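Local atomic coordinates of arginase (RocF) (Helicobacter pylori, PDB entry 4G3H), a protein that probably hydrolyses L-arginine to L-ornithine and urea, using two manganese ions bound in each subunit. Residues M1-R15 with V77-E90. Numbering follows the deposited sequence.
Sequences MILVGLEAELGASKR and VFEKKEFPLILSSE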
ATOM      1  N   MET A   1       6.071 -16.571  -7.391  1.00 18.93           N
ATOM      2  CA  MET A   1       5.768 -15.276  -6.717  1.00 19.50           C
ATOM      3  C   MET A   1       7.039 -14.625  -6.183  1.00 19.31           C
ATOM      4  O   MET A   1       7.989 -15.311  -5.826  1.00 18.56           O
ATOM      5  CB  MET A   1       4.785 -15.502  -5.565  1.00 24.39           C
ATOM      6  CG  MET A   1       4.244 -14.225  -4.959  1.00 28.62           C
ATOM      7  SD  MET A   1       2.878 -14.515  -3.811  1.00 36.71           S
ATOM      8  CE  MET A   1       1.662 -15.222  -4.904  1.00 26.67           C
ATOM      9  N   ILE A   2       7.045 -13.294  -6.139  1.00 22.55           N
ATOM     10  CA  ILE A   2       8.188 -12.535  -5.640  1.00 23.37           C
ATOM     11  C   ILE A   2       7.803 -11.833  -4.332  1.00 22.75           C
ATOM     12  O   ILE A   2       6.783 -11.146  -4.264  1.00 22.57           O
ATOM     13  CB  ILE A   2       8.635 -11.421  -6.639  1.00 28.94           C
ATOM     14  CG1 ILE A   2       8.891 -12.008  -8.034  1.00 30.01           C
ATOM     15  CG2 ILE A   2       9.893 -10.733  -6.113  1.00 27.50           C
ATOM     16  CD1 ILE A   2      10.038 -12.991  -8.093  1.00 30.73           C
ATOM     17  N   LEU A   3       8.617 -12.008  -3.299  1.00 19.88           N
ATOM     18  CA  LEU A   3       8.359 -11.356  -2.028  1.00 19.23           C
ATOM     19  C   LEU A   3       9.359 -10.214  -1.881  1.00 19.94           C
ATOM     20  O   LEU A   3      10.573 -10.444  -1.831  1.00 20.37           O
ATOM     21  CB  LEU A   3       8.515 -12.334  -0.861  1.00 17.51           C
ATOM     22  CG  LEU A   3       8.437 -11.694   0.539  1.00 19.59           C
ATOM     23  CD1 LEU A   3       7.080 -11.036   0.763  1.00 12.82           C
ATOM     24  CD2 LEU A   3       8.688 -12.756   1.601  1.00 19.45           C
ATOM     25  N   VAL A   4       8.843  -8.988  -1.830  1.00 19.19           N
ATOM     26  CA  VAL A   4       9.683  -7.803  -1.687  1.00 17.44           C
ATOM     27  C   VAL A   4       9.579  -7.288  -0.258  1.00 17.54           C
ATOM     28  O   VAL A   4       8.482  -7.055   0.250  1.00 18.20           O
ATOM     29  CB  VAL A   4       9.247  -6.675  -2.660  1.00 15.28           C
ATOM     30  CG1 VAL A   4      10.181  -5.480  -2.514  1.00 14.21           C
ATOM     31  CG2 VAL A   4       9.254  -7.183  -4.105  1.00 15.35           C
ATOM     32  N   GLY A   5      10.724  -7.132   0.394  1.00 16.09           N
ATOM     33  CA  GLY A   5      10.737  -6.641   1.759  1.00 17.00           C
ATOM     34  C   GLY A   5      11.485  -5.321   1.837  1.00 18.34           C
ATOM     35  O   GLY A   5      12.672  -5.258   1.519  1.00 18.47           O
ATOM     36  N   LEU A   6      10.790  -4.264   2.241  1.00 18.93           N
ATOM     37  CA  LEU A   6      11.407  -2.942   2.362  1.00 18.81           C
ATOM     38  C   LEU A   6      12.110  -2.802   3.711  1.00 19.66           C
ATOM     39  O   LEU A   6      11.628  -3.297   4.733  1.00 17.51           O
ATOM     40  CB  LEU A   6      10.349  -1.844   2.229  1.00 16.08           C
ATOM     41  CG  LEU A   6       9.811  -1.414   0.851  1.00 20.65           C
ATOM     42  CD1 LEU A   6      10.500  -0.145   0.402  1.00 19.79           C
ATOM     43  CD2 LEU A   6       9.993  -2.523  -0.170  1.00 16.81           C
ATOM     44  N   GLU A   7      13.252  -2.124   3.702  1.00 21.07           N
ATOM     45  CA  GLU A   7      14.019  -1.901   4.916  1.00 21.41           C
ATOM     46  C   GLU A   7      14.749  -0.571   4.781  1.00 20.50           C
ATOM     47  O   GLU A   7      15.335  -0.279   3.731  1.00 19.89           O
ATOM     48  CB  GLU A   7      15.023  -3.043   5.130  1.00 25.53           C
ATOM     49  CG  GLU A   7      15.858  -2.907   6.396  1.00 28.93           C
ATOM     50  CD  GLU A   7      16.816  -4.067   6.601  1.00 33.42           C
ATOM     51  OE1 GLU A   7      17.676  -3.970   7.502  1.00 32.56           O
ATOM     52  OE2 GLU A   7      16.712  -5.074   5.866  1.00 36.06           O
ATOM     53  N   ALA A   8      14.709   0.238   5.836  1.00 13.31           N
ATOM     54  CA  ALA A   8      15.366   1.538   5.800  1.00 15.99           C
ATOM     55  C   ALA A   8      16.875   1.393   5.661  1.00 15.57           C
ATOM     56  O   ALA A   8      17.507   0.631   6.396  1.00 15.32           O
ATOM     57  CB  ALA A   8      15.037   2.339   7.065  1.00 17.60           C
ATOM     58  N   GLU A   9      17.455   2.117   4.713  1.00 19.82           N
ATOM     59  CA  GLU A   9      18.899   2.060   4.536  1.00 21.46           C
ATOM     60  C   GLU A   9      19.589   2.473   5.838  1.00 21.33           C
ATOM     61  O   GLU A   9      20.639   1.929   6.184  1.00 19.91           O
ATOM     62  CB  GLU A   9      19.349   2.986   3.401  1.00 25.82           C
ATOM     63  CG  GLU A   9      20.862   3.068   3.253  1.00 27.70           C
ATOM     64  CD  GLU A   9      21.301   3.982   2.122  1.00 33.77           C
ATOM     65  OE1 GLU A   9      20.902   5.167   2.113  1.00 35.35           O
ATOM     66  OE2 GLU A   9      22.054   3.515   1.241  1.00 39.15           O
ATOM     67  N   LEU A  10      18.987   3.423   6.559  1.00 19.85           N
ATOM     68  CA  LEU A  10      19.548   3.917   7.818  1.00 19.89           C
ATOM     69  C   LEU A  10      18.598   3.781   9.008  1.00 20.56           C
ATOM     70  O   LEU A  10      17.420   4.126   8.914  1.00 19.81           O
ATOM     71  CB  LEU A  10      19.945   5.395   7.681  1.00 24.23           C
ATOM     72  CG  LEU A  10      20.908   5.852   6.576  1.00 23.91           C
ATOM     73  CD1 LEU A  10      21.015   7.365   6.620  1.00 24.00           C
ATOM     74  CD2 LEU A  10      22.275   5.224   6.746  1.00 20.92           C
ATOM     75  N   GLY A  11      19.116   3.276  10.127  1.00 22.12           N
ATOM     76  CA  GLY A  11      18.323   3.132  11.339  1.00 21.89           C
ATOM     77  C   GLY A  11      17.133   2.195  11.319  1.00 25.37           C
ATOM     78  O   GLY A  11      16.152   2.407  12.045  1.00 25.94           O
ATOM     79  N   ALA A  12      17.207   1.140  10.517  1.00 24.94           N
ATOM     80  CA  ALA A  12      16.097   0.199  10.423  1.00 23.22           C
ATOM     81  C   ALA A  12      15.761  -0.451  11.759  1.00 22.18           C
ATOM     82  O   ALA A  12      14.595  -0.725  12.051  1.00 19.78           O
ATOM     83  CB  ALA A  12      16.408  -0.881   9.380  1.00 23.10           C
ATOM     84  N   SER A  13      16.781  -0.703  12.571  1.00 20.12           N
ATOM     85  CA  SER A  13      16.564  -1.346  13.864  1.00 21.66           C
ATOM     86  C   SER A  13      15.806  -0.465  14.859  1.00 21.94           C
ATOM     87  O   SER A  13      15.382  -0.938  15.909  1.00 21.26           O
ATOM     88  CB  SER A  13      17.904  -1.786  14.463  1.00 26.59           C
ATOM     89  OG  SER A  13      18.503  -2.804  13.671  1.00 25.27           O
ATOM     90  N   LYS A  14      15.641   0.810  14.524  1.00 25.10           N
ATOM     91  CA  LYS A  14      14.915   1.744  15.383  1.00 27.77           C
ATOM     92  C   LYS A  14      13.468   1.835  14.913  1.00 26.73           C
ATOM     93  O   LYS A  14      12.632   2.446  15.576  1.00 29.18           O
ATOM     94  CB  LYS A  14      15.529   3.150  15.307  1.00 33.85           C
ATOM     95  CG  LYS A  14      16.932   3.304  15.876  1.00 39.37           C
ATOM     96  CD  LYS A  14      16.948   3.191  17.392  1.00 42.91           C
ATOM     97  CE  LYS A  14      18.307   3.608  17.959  1.00 46.69           C
ATOM     98  NZ  LYS A  14      18.431   3.336  19.423  1.00 46.08           N
ATOM     99  N   ARG A  15      13.176   1.231  13.767  1.00 23.44           N
ATOM    100  CA  ARG A  15      11.831   1.295  13.196  1.00 23.36           C
ATOM    101  C   ARG A  15      10.962   0.065  13.451  1.00 22.03           C
ATOM    102  O   ARG A  15      11.258  -1.029  12.962  1.00 21.90           O
ATOM    103  CB  ARG A  15      11.936   1.556  11.693  1.00 24.72           C
ATOM    104  CG  ARG A  15      12.883   2.704  11.348  1.00 27.89           C
ATOM    105  CD  ARG A  15      12.985   2.928   9.847  1.00 29.89           C
ATOM    106  NE  ARG A  15      11.870   3.715   9.332  1.00 32.10           N
ATOM    107  CZ  ARG A  15      11.816   5.042   9.370  1.00 32.61           C
ATOM    108  NH1 ARG A  15      12.819   5.732   9.894  1.00 36.18           N
ATOM    109  NH2 ARG A  15      10.757   5.677   8.894  1.00 36.03           N
ATOM    110  N   VAL A  77      11.591  -5.275 -10.277  1.00 25.97           N
ATOM    111  CA  VAL A  77      10.642  -6.248  -9.750  1.00 23.61           C
ATOM    112  C   VAL A  77       9.380  -6.296 -10.609  1.00 24.64           C
ATOM    113  O   VAL A  77       8.947  -7.366 -11.033  1.00 23.72           O
ATOM    114  CB  VAL A  77      10.237  -5.908  -8.288  1.00 20.43           C
ATOM    115  CG1 VAL A  77       9.078  -6.804  -7.844  1.00 18.97           C
ATOM    116  CG2 VAL A  77      11.437  -6.083  -7.359  1.00 14.17           C
ATOM    117  N   PHE A  78       8.799  -5.133 -10.886  1.00 25.42           N
ATOM    118  CA  PHE A  78       7.567  -5.089 -11.663  1.00 27.19           C
ATOM    119  C   PHE A  78       7.715  -5.501 -13.125  1.00 30.49           C
ATOM    120  O   PHE A  78       6.720  -5.760 -13.802  1.00 28.15           O
ATOM    121  CB  PHE A  78       6.936  -3.699 -11.566  1.00 23.07           C
ATOM    122  CG  PHE A  78       6.428  -3.359 -10.189  1.00 21.42           C
ATOM    123  CD1 PHE A  78       5.640  -4.266  -9.479  1.00 18.16           C
ATOM    124  CD2 PHE A  78       6.718  -2.126  -9.611  1.00 16.92           C
ATOM    125  CE1 PHE A  78       5.146  -3.948  -8.203  1.00 19.57           C
ATOM    126  CE2 PHE A  78       6.228  -1.798  -8.339  1.00 19.40           C
ATOM    127  CZ  PHE A  78       5.439  -2.713  -7.634  1.00 17.41           C
ATOM    128  N   GLU A  79       8.952  -5.570 -13.609  1.00 40.41           N
ATOM    129  CA  GLU A  79       9.195  -5.966 -14.990  1.00 45.02           C
ATOM    130  C   GLU A  79       9.175  -7.484 -15.163  1.00 47.82           C
ATOM    131  O   GLU A  79       9.060  -7.984 -16.280  1.00 48.69           O
ATOM    132  CB  GLU A  79      10.522  -5.388 -15.482  1.00 54.34           C
ATOM    133  CG  GLU A  79      10.450  -3.894 -15.768  1.00 58.21           C
ATOM    134  CD  GLU A  79      11.795  -3.287 -16.111  1.00 60.68           C
ATOM    135  OE1 GLU A  79      11.835  -2.080 -16.437  1.00 62.05           O
ATOM    136  OE2 GLU A  79      12.812  -4.010 -16.051  1.00 63.44           O
ATOM    137  N   LYS A  80       9.288  -8.215 -14.056  1.00 36.70           N
ATOM    138  CA  LYS A  80       9.249  -9.676 -14.101  1.00 38.55           C
ATOM    139  C   LYS A  80       7.785 -10.089 -14.232  1.00 39.13           C
ATOM    140  O   LYS A  80       6.888  -9.330 -13.865  1.00 37.10           O
ATOM    141  CB  LYS A  80       9.829 -10.277 -12.818  1.00 56.03           C
ATOM    142  CG  LYS A  80      11.263  -9.882 -12.529  1.00 59.98           C
ATOM    143  CD  LYS A  80      11.824 -10.669 -11.350  1.00 62.92           C
ATOM    144  CE  LYS A  80      11.887 -12.160 -11.664  1.00 65.15           C
ATOM    145  NZ  LYS A  80      12.471 -12.971 -10.557  1.00 65.11           N
ATOM    146  N   LYS A  81       7.543 -11.291 -14.743  1.00 53.10           N
ATOM    147  CA  LYS A  81       6.176 -11.780 -14.928  1.00 55.14           C
ATOM    148  C   LYS A  81       5.556 -12.267 -13.617  1.00 51.81           C
ATOM    149  O   LYS A  81       4.341 -12.234 -13.437  1.00 51.92           O
ATOM    150  CB  LYS A  81       6.168 -12.928 -15.941  1.00 94.94           C
ATOM    151  CG  LYS A  81       6.972 -12.662 -17.205  1.00103.38           C
ATOM    152  CD  LYS A  81       6.444 -11.463 -17.975  1.00108.82           C
ATOM    153  CE  LYS A  81       7.244 -11.238 -19.246  1.00111.29           C
ATOM    154  NZ  LYS A  81       8.691 -11.038 -18.957  1.00113.29           N
ATOM    155  N   GLU A  82       6.411 -12.712 -12.707  1.00 42.64           N
ATOM    156  CA  GLU A  82       5.990 -13.241 -11.419  1.00 37.55           C
ATOM    157  C   GLU A  82       5.231 -12.235 -10.545  1.00 33.24           C
ATOM    158  O   GLU A  82       5.604 -11.067 -10.461  1.00 31.71           O
ATOM    159  CB  GLU A  82       7.223 -13.763 -10.687  1.00 43.72           C
ATOM    160  CG  GLU A  82       6.944 -14.934  -9.778  1.00 47.19           C
ATOM    161  CD  GLU A  82       8.140 -15.847  -9.651  1.00 47.64           C
ATOM    162  OE1 GLU A  82       8.100 -16.771  -8.812  1.00 48.52           O
ATOM    163  OE2 GLU A  82       9.115 -15.640 -10.403  1.00 47.68           O
ATOM    164  N   PHE A  83       4.166 -12.705  -9.894  1.00 28.86           N
ATOM    165  CA  PHE A  83       3.340 -11.856  -9.038  1.00 25.18           C
ATOM    166  C   PHE A  83       4.126 -11.356  -7.829  1.00 23.58           C
ATOM    167  O   PHE A  83       4.772 -12.138  -7.128  1.00 22.06           O
ATOM    168  CB  PHE A  83       2.107 -12.617  -8.552  1.00 24.11           C
ATOM    169  CG  PHE A  83       1.062 -11.729  -7.949  1.00 23.20           C
ATOM    170  CD1 PHE A  83       0.094 -11.132  -8.750  1.00 23.23           C
ATOM    171  CD2 PHE A  83       1.081 -11.435  -6.590  1.00 22.91           C
ATOM    172  CE1 PHE A  83      -0.839 -10.249  -8.204  1.00 23.21           C
ATOM    173  CE2 PHE A  83       0.154 -10.552  -6.037  1.00 20.17           C
ATOM    174  CZ  PHE A  83      -0.804  -9.960  -6.844  1.00 21.04           C
ATOM    175  N   PRO A  84       4.077 -10.044  -7.564  1.00 21.82           N
ATOM    176  CA  PRO A  84       4.817  -9.512  -6.421  1.00 21.15           C
ATOM    177  C   PRO A  84       4.003  -9.212  -5.161  1.00 21.20           C
ATOM    178  O   PRO A  84       2.960  -8.547  -5.211  1.00 21.21           O
ATOM    179  CB  PRO A  84       5.433  -8.250  -6.997  1.00 22.77           C
ATOM    180  CG  PRO A  84       4.276  -7.712  -7.816  1.00 23.11           C
ATOM    181  CD  PRO A  84       3.701  -8.959  -8.492  1.00 22.76           C
ATOM    182  N   LEU A  85       4.481  -9.716  -4.031  1.00 20.01           N
ATOM    183  CA  LEU A  85       3.847  -9.442  -2.746  1.00 18.45           C
ATOM    184  C   LEU A  85       4.831  -8.473  -2.096  1.00 17.26           C
ATOM    185  O   LEU A  85       5.982  -8.824  -1.839  1.00 17.53           O
ATOM    186  CB  LEU A  85       3.712 -10.713  -1.908  1.00 14.79           C
ATOM    187  CG  LEU A  85       3.217 -10.449  -0.484  1.00 13.27           C
ATOM    188  CD1 LEU A  85       1.926  -9.649  -0.509  1.00 13.87           C
ATOM    189  CD2 LEU A  85       3.022 -11.768   0.227  1.00 14.32           C
ATOM    190  N   ILE A  86       4.377  -7.254  -1.836  1.00 16.07           N
ATOM    191  CA  ILE A  86       5.249  -6.226  -1.282  1.00 16.01           C
ATOM    192  C   ILE A  86       4.979  -5.790   0.160  1.00 17.28           C
ATOM    193  O   ILE A  86       3.931  -5.220   0.459  1.00 17.58           O
ATOM    194  CB  ILE A  86       5.197  -4.966  -2.175  1.00 22.04           C
ATOM    195  CG1 ILE A  86       5.460  -5.358  -3.630  1.00 22.36           C
ATOM    196  CG2 ILE A  86       6.222  -3.943  -1.702  1.00 22.29           C
ATOM    197  CD1 ILE A  86       4.966  -4.345  -4.618  1.00 24.61           C
ATOM    198  N   LEU A  87       5.870  -6.050   0.984  1.00 19.23           N
ATOM    199  CA  LEU A  87       5.942  -5.538   2.276  1.00 18.80           C
ATOM    200  C   LEU A  87       6.680  -4.239   2.414  1.00 17.59           C
ATOM    201  O   LEU A  87       7.718  -4.222   2.618  1.00 18.46           O
ATOM    202  CB  LEU A  87       6.260  -6.584   3.323  1.00 16.53           C
ATOM    203  CG  LEU A  87       5.878  -8.006   3.136  1.00 16.56           C
ATOM    204  CD1 LEU A  87       6.461  -8.914   3.772  1.00 17.21           C
ATOM    205  CD2 LEU A  87       4.649  -8.156   3.392  1.00 17.63           C
ATOM    206  N   SER A  88       5.936  -3.217   2.319  1.00 15.79           N
ATOM    207  CA  SER A  88       6.277  -1.870   2.268  1.00 16.69           C
ATOM    208  C   SER A  88       6.875  -1.145   3.467  1.00 16.57           C
ATOM    209  O   SER A  88       7.313  -0.238   3.335  1.00 13.83           O
ATOM    210  CB  SER A  88       5.304  -1.069   1.497  1.00 18.80           C
ATOM    211  OG  SER A  88       4.273  -0.754   2.109  1.00 19.12           O
ATOM    212  N   SER A  89       6.647  -1.735   4.614  1.00 15.94           N
ATOM    213  CA  SER A  89       6.919  -1.388   5.913  1.00 15.30           C
ATOM    214  C   SER A  89       6.060  -0.250   6.380  1.00 17.42           C
ATOM    215  O   SER A  89       5.399  -0.435   7.029  1.00 18.38           O
ATOM    216  CB  SER A  89       8.369  -1.023   6.132  1.00 19.41           C
ATOM    217  OG  SER A  89       8.756  -0.882   7.336  1.00 19.88           O
ATOM    218  N   GLU A  90       6.174   0.863   5.811  1.00 17.73           N
ATOM    219  CA  GLU A  90       5.437   2.021   6.019  1.00 21.94           C
ATOM    220  C   GLU A  90       4.686   2.540   4.843  1.00 20.92           C
ATOM    221  O   GLU A  90       5.175   2.479   3.878  1.00 19.88           O
ATOM    222  CB  GLU A  90       6.253   3.060   6.783  1.00 39.81           C
ATOM    223  CG  GLU A  90       7.402   3.581   6.194  1.00 47.12           C
ATOM    224  CD  GLU A  90       8.166   4.520   7.112  1.00 54.92           C
ATOM    225  OE1 GLU A  90       8.746   4.195   8.111  1.00 56.34           O
ATOM    226  OE2 GLU A  90       8.264   5.604   6.771  1.00 56.10           O
TER
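Val77, in helix 59-78, meets Val4 tip to tip, its CG1 3.8 Å from Val4 CG2, so the helix packs on the sheet face bearing Ile2 and Val4. In the loop that follows, Lys80 crosses Ile2 at about a right angle, bringing NZ within 3.5 Å of Ile2 CD1. Glu82 packs its CB on Ile2 CG1 and carries OE1 to the terminal nitrogen of Met1, a salt bridge whose 2.5 Å from N to OE1 is too short to take literally; Thr43 also bonds this oxygen. With CG anti to the backbone N (chi1 -171°), Met1 lies alongside Phe83, its CE approaching the ring obliquely. Strands 2-8 and 84-87 run parallel, axes 4.7 Å apart and inclined by 16°. Five N-H...O hydrogen bonds join them, from Ile2 N to Phe83 O through to Leu6 N to Leu87 O; Leu87 N to Val4 O is the most bent (151°). Strand 2-8 lies between strands 44-50 and 84-87, so helix 59-78, packed on it through Val77, forms a beta-alpha-beta crossover in the parallel sheet of the arginase fold. On the face bearing Leu3, Leu85 and Leu87, Leu87 CD1 lies 3.7 Å from Leu3 CD1. At Ser88, the carbonyl O lies 3.6 Å from Leu6 CB, while OG hydrogen-bonds Glu278. Glu90 OE1 receives Arg15 NH2 on its syn side at 2.6 Å, a salt bridge with a nearly straight N-H...O; Glu52 pairs with Arg15 NH1, and a manganese ion lies about 8 Å from the Glu90 side chain.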